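Local coordinates for protein apical membrane antigen 1 (PDB 4APM) that probably takes part in host-cell invasion by the parasite as a calcium-binding surface antigen of the moving junction, represented by its domains I, II and III, at residues Arg14-Phe19 and Ala225-Gly230; Asn232-Ala237 and Ala394-Lys399; His402-Glu407 and Tyr412-Glu417. One frame throughout, in Å; residues are numbered along the deposited sequence.

Contact 1 (Arg14-Phe19 and Ala225-Gly230)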
ATOM      1  N   ARG A  14      -5.158  16.971   6.315  1.00 44.44           N
ATOM      2  CA  ARG A  14      -3.850  16.639   6.854  1.00 41.78           C
ATOM      3  C   ARG A  14      -3.663  15.127   6.938  1.00 41.57           C
ATOM      4  O   ARG A  14      -2.640  14.600   6.482  1.00 39.43           O
ATOM      5  CB  ARG A  14      -3.614  17.288   8.212  1.00 38.32           C
ATOM      6  CG  ARG A  14      -2.135  17.407   8.542  1.00 47.16           C
ATOM      7  CD  ARG A  14      -1.881  18.277   9.769  0.60 48.34           C
ATOM      8  NE  ARG A  14      -1.405  17.475  10.894  0.60 51.13           N
ATOM      9  CZ  ARG A  14      -2.156  17.113  11.930  0.60 55.56           C
ATOM     10  NH1 ARG A  14      -3.423  17.510  12.013  0.60 54.40           N
ATOM     11  NH2 ARG A  14      -1.635  16.371  12.897  0.60 56.28           N
ATOM     12  N   TYR A  15      -4.676  14.437   7.470  1.00 34.93           N
ATOM     13  CA  TYR A  15      -4.609  13.000   7.676  1.00 34.48           C
ATOM     14  C   TYR A  15      -4.569  12.238   6.341  1.00 32.46           C
ATOM     15  O   TYR A  15      -3.988  11.157   6.248  1.00 32.06           O
ATOM     16  CB  TYR A  15      -5.806  12.522   8.515  1.00 31.64           C
ATOM     17  CG  TYR A  15      -5.716  11.056   8.936  1.00 32.93           C
ATOM     18  CD1 TYR A  15      -4.931  10.661  10.036  1.00 32.64           C
ATOM     19  CD2 TYR A  15      -6.421  10.070   8.248  1.00 28.49           C
ATOM     20  CE1 TYR A  15      -4.843   9.318  10.416  1.00 30.90           C
ATOM     21  CE2 TYR A  15      -6.372   8.740   8.635  1.00 29.85           C
ATOM     22  CZ  TYR A  15      -5.569   8.355   9.695  1.00 33.75           C
ATOM     23  OH  TYR A  15      -5.490   7.008  10.025  1.00 31.36           O
ATOM     24  N   MET A  16      -5.284  12.762   5.352  1.00 33.57           N
ATOM     25  CA  MET A  16      -5.592  12.011   4.138  1.00 32.63           C
ATOM     26  C   MET A  16      -4.565  12.247   3.034  1.00 31.96           C
ATOM     27  O   MET A  16      -4.623  11.604   1.991  1.00 33.66           O
ATOM     28  CB  MET A  16      -6.991  12.359   3.615  1.00 29.09           C
ATOM     29  CG  MET A  16      -8.137  11.747   4.406  1.00 29.11           C
ATOM     30  SD  MET A  16      -7.957   9.974   4.697  1.00 30.09           S
ATOM     31  CE  MET A  16      -8.378   9.316   3.082  1.00 25.73           C
ATOM     32  N   ALA A  17      -3.633  13.170   3.259  1.00 30.20           N
ATOM     33  CA  ALA A  17      -2.622  13.488   2.245  1.00 29.43           C
ATOM     34  C   ALA A  17      -1.837  12.238   1.835  1.00 31.04           C
ATOM     35  O   ALA A  17      -1.622  11.996   0.649  1.00 32.39           O
ATOM     36  CB  ALA A  17      -1.690  14.598   2.718  1.00 25.82           C
ATOM     37  N   LYS A  18      -1.492  11.397   2.799  1.00 28.64           N
ATOM     38  CA  LYS A  18      -0.721  10.188   2.489  1.00 26.96           C
ATOM     39  C   LYS A  18      -1.438   9.264   1.468  1.00 28.74           C
ATOM     40  O   LYS A  18      -0.788   8.540   0.705  1.00 27.62           O
ATOM     41  CB  LYS A  18      -0.369   9.439   3.783  1.00 27.73           C
ATOM     42  CG  LYS A  18      -1.551   8.847   4.546  1.00 26.81           C
ATOM     43  CD  LYS A  18      -1.088   8.143   5.832  1.00 30.15           C
ATOM     44  CE  LYS A  18      -0.919   9.125   7.000  1.00 29.08           C
ATOM     45  NZ  LYS A  18      -2.255   9.695   7.415  1.00 31.03           N
ATOM     46  N   PHE A  19      -2.772   9.329   1.411  1.00 24.70           N
ATOM     47  CA  PHE A  19      -3.530   8.343   0.654  1.00 24.80           C
ATOM     48  C   PHE A  19      -3.537   8.720  -0.828  1.00 26.40           C
ATOM     49  O   PHE A  19      -3.894   7.924  -1.702  1.00 28.65           O
ATOM     50  CB  PHE A  19      -4.941   8.199   1.242  1.00 24.23           C
ATOM     51  CG  PHE A  19      -4.955   7.505   2.582  1.00 24.70           C
ATOM     52  CD1 PHE A  19      -4.891   6.112   2.659  1.00 22.97           C
ATOM     53  CD2 PHE A  19      -4.885   8.241   3.767  1.00 23.46           C
ATOM     54  CE1 PHE A  19      -4.762   5.463   3.890  1.00 22.92           C
ATOM     55  CE2 PHE A  19      -4.816   7.592   5.015  1.00 27.35           C
ATOM     56  CZ  PHE A  19      -4.749   6.200   5.075  1.00 23.93           C
ATOM     57  N   ALA A 225     -12.862   1.650   9.171  1.00 31.27           N
ATOM     58  CA  ALA A 225     -12.893   2.758   8.191  1.00 28.52           C
ATOM     59  C   ALA A 225     -13.276   2.298   6.812  1.00 27.79           C
ATOM     60  O   ALA A 225     -12.851   1.227   6.350  1.00 27.79           O
ATOM     61  CB  ALA A 225     -11.545   3.470   8.141  1.00 30.86           C
ATOM     62  N   ILE A 226     -14.038   3.151   6.142  1.00 28.10           N
ATOM     63  CA  ILE A 226     -14.361   3.008   4.743  1.00 28.64           C
ATOM     64  C   ILE A 226     -13.857   4.281   4.062  1.00 31.85           C
ATOM     65  O   ILE A 226     -14.051   5.383   4.585  1.00 29.08           O
ATOM     66  CB  ILE A 226     -15.881   2.968   4.529  1.00 28.96           C
ATOM     67  CG1 ILE A 226     -16.499   1.735   5.188  1.00 29.63           C
ATOM     68  CG2 ILE A 226     -16.233   3.058   3.041  1.00 28.12           C
ATOM     69  CD1 ILE A 226     -18.010   1.814   5.272  1.00 28.83           C
ATOM     70  N   PHE A 227     -13.184   4.122   2.925  1.00 29.05           N
ATOM     71  CA  PHE A 227     -12.676   5.263   2.136  1.00 27.79           C
ATOM     72  C   PHE A 227     -13.819   6.051   1.492  1.00 26.48           C
ATOM     73  O   PHE A 227     -14.716   5.458   0.904  1.00 24.82           O
ATOM     74  CB  PHE A 227     -11.775   4.751   1.007  1.00 23.99           C
ATOM     75  CG  PHE A 227     -10.440   4.268   1.463  1.00 24.37           C
ATOM     76  CD1 PHE A 227      -9.594   5.107   2.173  1.00 22.11           C
ATOM     77  CD2 PHE A 227      -9.985   3.001   1.097  1.00 20.25           C
ATOM     78  CE1 PHE A 227      -8.337   4.686   2.561  1.00 20.93           C
ATOM     79  CE2 PHE A 227      -8.710   2.595   1.456  1.00 22.40           C
ATOM     80  CZ  PHE A 227      -7.887   3.433   2.202  1.00 19.59           C
ATOM     81  N   GLY A 228     -13.738   7.379   1.528  1.00 26.78           N
ATOM     82  CA  GLY A 228     -14.737   8.211   0.866  1.00 29.84           C
ATOM     83  C   GLY A 228     -14.165   9.457   0.213  1.00 33.37           C
ATOM     84  O   GLY A 228     -12.977   9.766   0.356  1.00 29.89           O
ATOM     85  N   ARG A 229     -15.021  10.189  -0.493  1.00 34.98           N
ATOM     86  CA  ARG A 229     -14.711  11.564  -0.868  1.00 38.31           C
ATOM     87  C   ARG A 229     -15.767  12.532  -0.350  1.00 40.58           C
ATOM     88  O   ARG A 229     -16.961  12.202  -0.280  1.00 41.89           O
ATOM     89  CB  ARG A 229     -14.545  11.703  -2.396  1.00 43.10           C
ATOM     90  CG  ARG A 229     -13.333  10.942  -2.960  1.00 45.27           C
ATOM     91  CD  ARG A 229     -13.259  10.994  -4.482  1.00 48.30           C
ATOM     92  NE  ARG A 229     -13.222  12.371  -4.970  1.00 53.88           N
ATOM     93  CZ  ARG A 229     -12.169  13.182  -4.867  1.00 54.85           C
ATOM     94  NH1 ARG A 229     -11.050  12.763  -4.298  1.00 56.98           N
ATOM     95  NH2 ARG A 229     -12.235  14.417  -5.346  1.00 54.62           N
ATOM     96  N   GLY A 230     -15.320  13.725   0.019  1.00 39.59           N
ATOM     97  CA  GLY A 230     -16.215  14.772   0.478  1.00 43.06           C
ATOM     98  C   GLY A 230     -17.261  15.089  -0.565  1.00 48.20           C
ATOM     99  O   GLY A 230     -16.961  15.172  -1.763  1.00 41.63           O
TER
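A small, buried aromatic contact joins the end of the N-terminal helix 8-16 and the turn after it to strand 225-231, through Phe19 and Phe227. The two rings form an offset edge-to-face pair: their planes stand 64° apart, their centroids are 5.6 Å from each other, and the edge of Phe227 is turned toward the face of Phe19. The closest approach is Phe227 CE1 to Phe19 CD1, at 3.7 Å. Next to it, Phe227 CZ lies 4.0 Å from Phe19 CD1. On the strand, Phe227 places CG anti to its carbonyl carbon (chi1 -73°), and this carries the ring across to Phe19 although the backbones stay well separated, the Phe19 and Phe227 CA atoms being 9.8 Å apart. Met16 adds a looser touch, its CE lying 4.5 Å from Phe227 CD1, near the plane of that ring and at its edge. No hydrogen bond crosses between 14-19 and 225-230. The turn is held locally by Phe19 N bonding to Met16 O at 3.0 Å. Beyond the pair, Trp316 meets the Phe227 ring edge-to-face and gives its NE1 to Phe19 O, while Leu336 of strand 335-339 touches both Met16 and Phe227. This is hydrophobic packing of a helix end and the turn after it on a beta sheet, with Phe19, Phe227 and Trp316 as an aromatic cluster, in a family of the PAN clan.

Contact 2 (Asn232-Ala237 and Ala394-Lys399)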
ATOM      1  N   ASN A 232     -20.990  17.600  -0.398  1.00 60.97           N
ATOM      2  CA  ASN A 232     -22.115  18.288   0.237  1.00 57.19           C
ATOM      3  C   ASN A 232     -22.041  18.242   1.754  1.00 56.38           C
ATOM      4  O   ASN A 232     -23.056  18.045   2.418  1.00 57.55           O
ATOM      5  CB  ASN A 232     -23.442  17.684  -0.231  1.00 56.73           C
ATOM      6  CG  ASN A 232     -23.844  18.154  -1.613  1.00 62.14           C
ATOM      7  OD1 ASN A 232     -25.019  18.109  -1.975  1.00 70.55           O
ATOM      8  ND2 ASN A 232     -22.872  18.628  -2.388  1.00 60.46           N
ATOM      9  N   GLY A 233     -20.830  18.358   2.292  1.00 58.65           N
ATOM     10  CA  GLY A 233     -20.628  18.487   3.741  1.00 54.94           C
ATOM     11  C   GLY A 233     -20.606  17.162   4.493  1.00 55.79           C
ATOM     12  O   GLY A 233     -20.579  17.135   5.721  1.00 52.36           O
ATOM     13  N   SER A 234     -20.620  16.063   3.750  1.00 51.83           N
ATOM     14  CA  SER A 234     -20.481  14.744   4.339  1.00 47.60           C
ATOM     15  C   SER A 234     -19.339  13.982   3.663  1.00 47.04           C
ATOM     16  O   SER A 234     -18.852  14.379   2.598  1.00 44.64           O
ATOM     17  CB  SER A 234     -21.787  13.970   4.189  1.00 45.49           C
ATOM     18  OG  SER A 234     -22.773  14.481   5.059  1.00 49.18           O
ATOM     19  N   CYS A 235     -18.932  12.877   4.268  1.00 43.83           N
ATOM     20  CA  CYS A 235     -18.010  11.968   3.620  1.00 40.59           C
ATOM     21  C   CYS A 235     -18.808  10.822   3.008  1.00 43.41           C
ATOM     22  O   CYS A 235     -19.548  10.115   3.718  1.00 43.21           O
ATOM     23  CB  CYS A 235     -16.960  11.458   4.624  1.00 42.55           C
ATOM     24  SG  CYS A 235     -15.705  10.364   3.888  1.00 53.67           S
ATOM     25  N   VAL A 236     -18.714  10.676   1.685  1.00 36.94           N
ATOM     26  CA  VAL A 236     -19.471   9.634   0.974  1.00 36.90           C
ATOM     27  C   VAL A 236     -18.552   8.474   0.514  1.00 37.64           C
ATOM     28  O   VAL A 236     -17.540   8.699  -0.143  1.00 36.68           O
ATOM     29  CB  VAL A 236     -20.244  10.216  -0.250  1.00 37.14           C
ATOM     30  CG1 VAL A 236     -21.053   9.133  -0.953  1.00 34.90           C
ATOM     31  CG2 VAL A 236     -21.153  11.363   0.173  1.00 34.41           C
ATOM     32  N   ALA A 237     -18.923   7.242   0.868  1.00 37.18           N
ATOM     33  CA  ALA A 237     -18.209   6.046   0.443  1.00 32.00           C
ATOM     34  C   ALA A 237     -17.965   6.054  -1.063  1.00 35.63           C
ATOM     35  O   ALA A 237     -18.883   6.349  -1.851  1.00 34.98           O
ATOM     36  CB  ALA A 237     -18.984   4.800   0.847  1.00 30.05           C
ATOM     37  N   ALA A 394     -22.891  15.630  15.130  1.00 59.93           N
ATOM     38  CA  ALA A 394     -22.371  15.597  13.753  1.00 60.74           C
ATOM     39  C   ALA A 394     -23.204  14.709  12.816  1.00 55.56           C
ATOM     40  O   ALA A 394     -23.365  15.016  11.631  1.00 49.05           O
ATOM     41  CB  ALA A 394     -20.913  15.162  13.743  1.00 61.01           C
ATOM     42  N   LEU A 395     -23.734  13.617  13.359  1.00 52.35           N
ATOM     43  CA  LEU A 395     -24.591  12.712  12.597  1.00 57.33           C
ATOM     44  C   LEU A 395     -25.805  13.405  11.970  1.00 61.19           C
ATOM     45  O   LEU A 395     -26.646  13.954  12.677  1.00 64.76           O
ATOM     46  CB  LEU A 395     -25.068  11.569  13.491  1.00 53.68           C
ATOM     47  CG  LEU A 395     -26.020  10.576  12.829  1.00 55.79           C
ATOM     48  CD1 LEU A 395     -25.307   9.803  11.717  1.00 56.33           C
ATOM     49  CD2 LEU A 395     -26.570   9.630  13.885  1.00 55.14           C
ATOM     50  N   LYS A 396     -25.902  13.353  10.645  1.00 57.68           N
ATOM     51  CA  LYS A 396     -27.121  13.729   9.950  1.00 56.60           C
ATOM     52  C   LYS A 396     -28.061  12.526   9.903  1.00 62.76           C
ATOM     53  O   LYS A 396     -27.681  11.450   9.438  1.00 66.10           O
ATOM     54  CB  LYS A 396     -26.801  14.265   8.551  1.00 61.08           C
ATOM     55  CG  LYS A 396     -25.763  15.383   8.584  1.00 60.28           C
ATOM     56  CD  LYS A 396     -25.604  16.135   7.265  1.00 60.54           C
ATOM     57  CE  LYS A 396     -24.531  17.216   7.413  1.00 56.10           C
ATOM     58  NZ  LYS A 396     -24.748  18.428   6.566  1.00 60.02           N
ATOM     59  N   CYS A 397     -29.247  12.684  10.491  1.00 62.81           N
ATOM     60  CA  CYS A 397     -30.205  11.586  10.619  1.00 66.71           C
ATOM     61  C   CYS A 397     -31.649  12.068  10.495  1.00 66.14           C
ATOM     62  O   CYS A 397     -32.028  13.106  11.037  1.00 67.50           O
ATOM     63  CB  CYS A 397     -30.007  10.836  11.946  1.00 64.89           C
ATOM     64  SG  CYS A 397     -31.054   9.363  12.161  1.00 63.67           S
ATOM     65  N   SER A 398     -32.457  11.288   9.797  1.00 62.36           N
ATOM     66  CA  SER A 398     -33.829  11.658   9.546  1.00 63.62           C
ATOM     67  C   SER A 398     -34.753  10.570  10.070  1.00 62.91           C
ATOM     68  O   SER A 398     -35.914  10.497   9.677  1.00 64.71           O
ATOM     69  CB  SER A 398     -34.051  11.843   8.047  1.00 63.98           C
ATOM     70  OG  SER A 398     -34.150  10.583   7.405  1.00 64.76           O
ATOM     71  N   LYS A 399     -34.210   9.678  10.896  1.00 57.85           N
ATOM     72  CA  LYS A 399     -34.986   8.586  11.482  1.00 53.16           C
ATOM     73  C   LYS A 399     -34.464   8.297  12.867  1.00 47.52           C
ATOM     74  O   LYS A 399     -34.343   9.206  13.671  1.00 57.84           O
ATOM     75  CB  LYS A 399     -34.953   7.328  10.603  1.00 56.59           C
ATOM     76  CG  LYS A 399     -35.342   7.582   9.151  1.00 63.74           C
ATOM     77  CD  LYS A 399     -36.501   6.708   8.701  1.00 60.50           C
ATOM     78  CE  LYS A 399     -37.363   7.442   7.684  1.00 62.43           C
ATOM     79  NZ  LYS A 399     -38.437   6.573   7.123  1.00 61.21           N
TER
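Lys396 reaches with its aliphatic chain over the side chain of Ser234, CD and CE of the lysine each lying 4.0 Å from Ser234 OG. Asn232 and Gly233 make the turn of the antiparallel hairpin of strands 225-231 and 234-237, and the 394-399 loop, part of the irregular connection from strand 387-389 to strand 400-406, lies beside it. In Lys396, CG lies anti to the carbonyl carbon (chi1 -53°), and the chain then runs extended to CE beside the turn; the bend at chi4 moves NZ alone. The overlap is slight, 85 Å² summed over both sides, and no hydrogen bond passes directly between 232-237 and 394-399. Asn366 supplies the polar link instead: its ND2 bonds to Ser234 OG and its OD1 accepts from Lys396 N, one amide tying strand and loop together. Each segment is also held by a disulfide, Cys235 to Cys335 and Cys397 to Cys415. The positive phi of Gly233 (84°) suits a glycine at the turn. At the far end of the lysine, CE comes within 4.3 Å of Gly233 O, and NZ remains 4.5 Å from Asn232 O.

Contact 3 (His402-Glu407 and Tyr412-Glu417). With ACT (acetate ion), chain D.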
ATOM      1  N   HIS A 402     -28.878   5.172  16.427  1.00 50.86           N
ATOM      2  CA  HIS A 402     -28.428   4.032  17.208  1.00 49.20           C
ATOM      3  C   HIS A 402     -27.021   4.256  17.653  1.00 49.06           C
ATOM      4  O   HIS A 402     -26.350   5.180  17.201  1.00 44.65           O
ATOM      5  CB  HIS A 402     -28.484   2.741  16.388  1.00 50.78           C
ATOM      6  CG  HIS A 402     -29.860   2.383  15.891  1.00 48.89           C
ATOM      7  ND1 HIS A 402     -30.457   1.206  16.193  1.00 47.06           N
ATOM      8  CD2 HIS A 402     -30.750   3.079  15.074  1.00 43.80           C
ATOM      9  CE1 HIS A 402     -31.670   1.167  15.622  1.00 51.48           C
ATOM     10  NE2 HIS A 402     -31.837   2.304  14.914  1.00 46.61           N
ATOM     11  N   GLU A 403     -26.554   3.375  18.521  1.00 51.72           N
ATOM     12  CA  GLU A 403     -25.184   3.400  18.975  1.00 52.50           C
ATOM     13  C   GLU A 403     -24.545   2.074  18.639  1.00 51.26           C
ATOM     14  O   GLU A 403     -25.180   1.022  18.752  1.00 49.61           O
ATOM     15  CB  GLU A 403     -25.119   3.659  20.476  1.00 53.11           C
ATOM     16  CG  GLU A 403     -25.228   5.132  20.813  1.00 61.78           C
ATOM     17  CD  GLU A 403     -25.766   5.381  22.206  1.00 67.18           C
ATOM     18  OE1 GLU A 403     -25.205   4.813  23.170  1.00 59.80           O
ATOM     19  OE2 GLU A 403     -26.744   6.158  22.331  1.00 70.60           O
ATOM     20  N   LYS A 404     -23.306   2.133  18.167  1.00 42.36           N
ATOM     21  CA  LYS A 404     -22.554   0.931  17.878  1.00 45.24           C
ATOM     22  C   LYS A 404     -21.174   1.055  18.488  1.00 41.09           C
ATOM     23  O   LYS A 404     -20.632   2.159  18.600  1.00 43.94           O
ATOM     24  CB  LYS A 404     -22.461   0.714  16.358  1.00 47.79           C
ATOM     25  CG  LYS A 404     -21.792  -0.588  15.965  1.00 43.63           C
ATOM     26  CD  LYS A 404     -22.608  -1.335  14.922  1.00 49.78           C
ATOM     27  CE  LYS A 404     -21.847  -2.559  14.438  1.00 51.88           C
ATOM     28  NZ  LYS A 404     -22.308  -3.057  13.111  1.00 62.21           N
ATOM     29  N   TYR A 405     -20.626  -0.073  18.911  1.00 39.55           N
ATOM     30  CA  TYR A 405     -19.261  -0.119  19.405  1.00 44.56           C
ATOM     31  C   TYR A 405     -18.267  -0.185  18.261  1.00 46.58           C
ATOM     32  O   TYR A 405     -18.472  -0.944  17.324  1.00 46.15           O
ATOM     33  CB  TYR A 405     -19.062  -1.344  20.286  1.00 45.39           C
ATOM     34  CG  TYR A 405     -17.661  -1.478  20.821  1.00 51.36           C
ATOM     35  CD1 TYR A 405     -17.227  -0.710  21.906  1.00 50.60           C
ATOM     36  CD2 TYR A 405     -16.762  -2.367  20.244  1.00 56.16           C
ATOM     37  CE1 TYR A 405     -15.932  -0.814  22.385  1.00 52.65           C
ATOM     38  CE2 TYR A 405     -15.470  -2.490  20.724  1.00 57.14           C
ATOM     39  CZ  TYR A 405     -15.057  -1.715  21.791  1.00 54.71           C
ATOM     40  OH  TYR A 405     -13.766  -1.853  22.262  1.00 61.07           O
ATOM     41  N   SER A 406     -17.170   0.572  18.375  1.00 45.36           N
ATOM     42  CA  SER A 406     -15.975   0.370  17.538  1.00 44.71           C
ATOM     43  C   SER A 406     -14.734   0.230  18.404  1.00 42.64           C
ATOM     44  O   SER A 406     -14.573   0.980  19.354  1.00 42.85           O
ATOM     45  CB  SER A 406     -15.790   1.557  16.587  1.00 42.80           C
ATOM     46  OG  SER A 406     -15.061   2.591  17.216  1.00 45.22           O
ATOM     47  N   GLU A 407     -13.834  -0.691  18.046  1.00 42.30           N
ATOM     48  CA  GLU A 407     -12.548  -0.821  18.738  1.00 42.84           C
ATOM     49  C   GLU A 407     -11.725   0.466  18.735  1.00 42.62           C
ATOM     50  O   GLU A 407     -10.894   0.665  19.611  1.00 43.70           O
ATOM     51  CB  GLU A 407     -11.702  -1.929  18.113  1.00 49.48           C
ATOM     52  CG  GLU A 407     -11.971  -3.325  18.649  1.00 52.73           C
ATOM     53  CD  GLU A 407     -11.048  -4.369  18.027  1.00 61.56           C
ATOM     54  OE1 GLU A 407     -10.020  -3.977  17.432  1.00 61.79           O
ATOM     55  OE2 GLU A 407     -11.349  -5.584  18.123  1.00 60.17           O
ATOM     56  N   TYR A 412     -20.089   4.834  18.680  1.00 39.35           N
ATOM     57  CA  TYR A 412     -20.418   5.859  17.701  1.00 37.37           C
ATOM     58  C   TYR A 412     -21.845   5.655  17.248  1.00 36.68           C
ATOM     59  O   TYR A 412     -22.470   4.678  17.617  1.00 41.82           O
ATOM     60  CB  TYR A 412     -19.444   5.797  16.501  1.00 39.05           C
ATOM     61  CG  TYR A 412     -19.627   4.576  15.622  1.00 34.41           C
ATOM     62  CD1 TYR A 412     -19.070   3.352  15.977  1.00 31.26           C
ATOM     63  CD2 TYR A 412     -20.379   4.644  14.446  1.00 35.17           C
ATOM     64  CE1 TYR A 412     -19.275   2.224  15.202  1.00 34.66           C
ATOM     65  CE2 TYR A 412     -20.574   3.518  13.652  1.00 35.84           C
ATOM     66  CZ  TYR A 412     -20.016   2.315  14.039  1.00 33.64           C
ATOM     67  OH  TYR A 412     -20.204   1.195  13.272  1.00 36.35           O
ATOM     68  N   TYR A 413     -22.316   6.531  16.370  1.00 42.51           N
ATOM     69  CA  TYR A 413     -23.734   6.643  16.056  1.00 46.98           C
ATOM     70  C   TYR A 413     -24.029   6.409  14.588  1.00 50.35           C
ATOM     71  O   TYR A 413     -23.266   6.846  13.711  1.00 48.56           O
ATOM     72  CB  TYR A 413     -24.252   8.022  16.463  1.00 45.69           C
ATOM     73  CG  TYR A 413     -23.857   8.361  17.865  1.00 52.97           C
ATOM     74  CD1 TYR A 413     -24.579   7.857  18.946  1.00 48.10           C
ATOM     75  CD2 TYR A 413     -22.686   9.076  18.124  1.00 53.24           C
ATOM     76  CE1 TYR A 413     -24.194   8.122  20.242  1.00 49.30           C
ATOM     77  CE2 TYR A 413     -22.284   9.339  19.425  1.00 54.49           C
ATOM     78  CZ  TYR A 413     -23.049   8.860  20.475  1.00 54.12           C
ATOM     79  OH  TYR A 413     -22.665   9.114  21.762  1.00 54.31           O
ATOM     80  N   TYR A 414     -25.165   5.760  14.328  1.00 46.73           N
ATOM     81  CA  TYR A 414     -25.674   5.621  12.978  1.00 50.79           C
ATOM     82  C   TYR A 414     -27.187   5.859  12.861  1.00 53.25           C
ATOM     83  O   TYR A 414     -27.924   5.773  13.846  1.00 51.20           O
ATOM     84  CB  TYR A 414     -25.260   4.273  12.368  1.00 42.66           C
ATOM     85  CG  TYR A 414     -25.941   3.048  12.935  1.00 41.01           C
ATOM     86  CD1 TYR A 414     -25.438   2.403  14.062  1.00 41.70           C
ATOM     87  CD2 TYR A 414     -27.003   2.450  12.264  1.00 44.72           C
ATOM     88  CE1 TYR A 414     -26.021   1.242  14.547  1.00 38.37           C
ATOM     89  CE2 TYR A 414     -27.604   1.298  12.752  1.00 42.04           C
ATOM     90  CZ  TYR A 414     -27.102   0.694  13.884  1.00 41.11           C
ATOM     91  OH  TYR A 414     -27.683  -0.472  14.347  1.00 43.34           O
ATOM     92  N   CYS A 415     -27.626   6.173  11.647  1.00 54.26           N
ATOM     93  CA  CYS A 415     -29.018   6.473  11.377  1.00 57.49           C
ATOM     94  C   CYS A 415     -29.726   5.334  10.664  1.00 63.78           C
ATOM     95  O   CYS A 415     -29.399   5.012   9.519  1.00 68.22           O
ATOM     96  CB  CYS A 415     -29.125   7.717  10.529  1.00 59.52           C
ATOM     97  SG  CYS A 415     -30.820   8.297  10.415  1.00 66.58           S
ATOM     98  N   SER A 416     -30.727   4.767  11.327  1.00 56.10           N
ATOM     99  CA  SER A 416     -31.385   3.562  10.858  1.00 56.84           C
ATOM    100  C   SER A 416     -32.908   3.758  10.788  1.00 66.13           C
ATOM    101  O   SER A 416     -33.451   4.677  11.408  1.00 70.37           O
ATOM    102  CB  SER A 416     -31.031   2.408  11.783  1.00 57.56           C
ATOM    103  OG  SER A 416     -31.808   1.271  11.499  1.00 61.71           O
ATOM    104  N   GLU A 417     -33.585   2.919  10.001  1.00 68.10           N
ATOM    105  CA  GLU A 417     -35.058   2.945   9.903  1.00 66.50           C
ATOM    106  C   GLU A 417     -35.725   2.115  11.013  1.00 65.60           C
ATOM    107  O   GLU A 417     -36.919   2.277  11.282  1.00 65.30           O
ATOM    108  CB  GLU A 417     -35.531   2.414   8.546  1.00 66.30           C
ATOM    109  CG  GLU A 417     -35.451   3.388   7.382  1.00 65.91           C
ATOM    110  CD  GLU A 417     -35.679   2.695   6.038  1.00 75.26           C
ATOM    111  OE1 GLU A 417     -35.397   1.473   5.924  1.00 68.95           O
ATOM    112  OE2 GLU A 417     -36.125   3.372   5.086  1.00 73.72           O
TER
HETATM  113  C   ACT D1513     -23.520  -0.301  10.753  1.00 63.72           C
HETATM  114  O   ACT D1513     -24.598  -0.062  10.169  1.00 67.74           O
HETATM  115  OXT ACT D1513     -23.252  -1.453  11.149  1.00 65.76           O
HETATM  116  CH3 ACT D1513     -22.535   0.815  10.987  1.00 56.99           C
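Strands 400-406 and 410-416 form an antiparallel beta hairpin at the border of the mixed sheet, and His402, Glu403 and Lys404 pair there with Tyr414, Tyr413 and Tyr412. Two hydrogen-bonded pairs flank the non-hydrogen-bonded pair Glu403-Tyr413. Three of the four backbone bonds are short, among them Lys404 N to Tyr412 O at 2.7 Å; the fourth, Tyr414 N to His402 O, is longer at 3.2 Å. On the face holding His402, Lys404, Tyr412 and Tyr414, the imidazole and the Tyr414 ring make an offset stack, planes 20° apart and centroids 4.9 Å from each other. The CB of His402 sits over the same ring, 3.7 Å from its centroid, in a CH-pi contact. Tyr414 has CG between its backbone N and carbonyl carbon (chi1 71°), which swings the ring across to His402. Tyr412 shares this torsion and lies alongside Lys404, whose CB covers its face. On the opposite face, Glu403 CG packs against Tyr413 CE1, and the carboxylate of Glu403 forms a salt bridge with Arg392. His402 NE2 bonds to Glu418 O and Tyr412 OH to Ala340 N, fixing both rings from outside the hairpin. Lys404 NZ bonds an acetate oxygen, OXT, at 2.7 Å; the acetate, probably from the crystallisation liquor, lies with its O over the Tyr414 face turned from His402. The lysine probably draws this ion by its charge, and its likely origin makes it no evidence of a natural ligand. The hairpin itself rests on the four backbone bonds and the His402-Tyr414 stack.

Overall arrangement
All three contacts reach the same mixed sheet, far from the calcium site. Contact 1 is buried and apolar, its centre about 14 Å from the centre of the chain; the centres of contacts 2 and 3, partly buried, lie about 28 and 29 Å from it. Contacts 1 and 2 use neighbouring strands, joined where Arg229 N probably bonds Val236 O at 2.9 Å. The disulfide between Cys397 and Cys415 ties contacts 2 and 3. Contacts 1 and 3 do not touch, with nearest atoms about 8 Å apart. Backbone pairing sets contact 3 apart, burying 511 Å² against 108 Å² in the apolar ring contact and 85 Å² where a lysine chain lies over a serine and a turn.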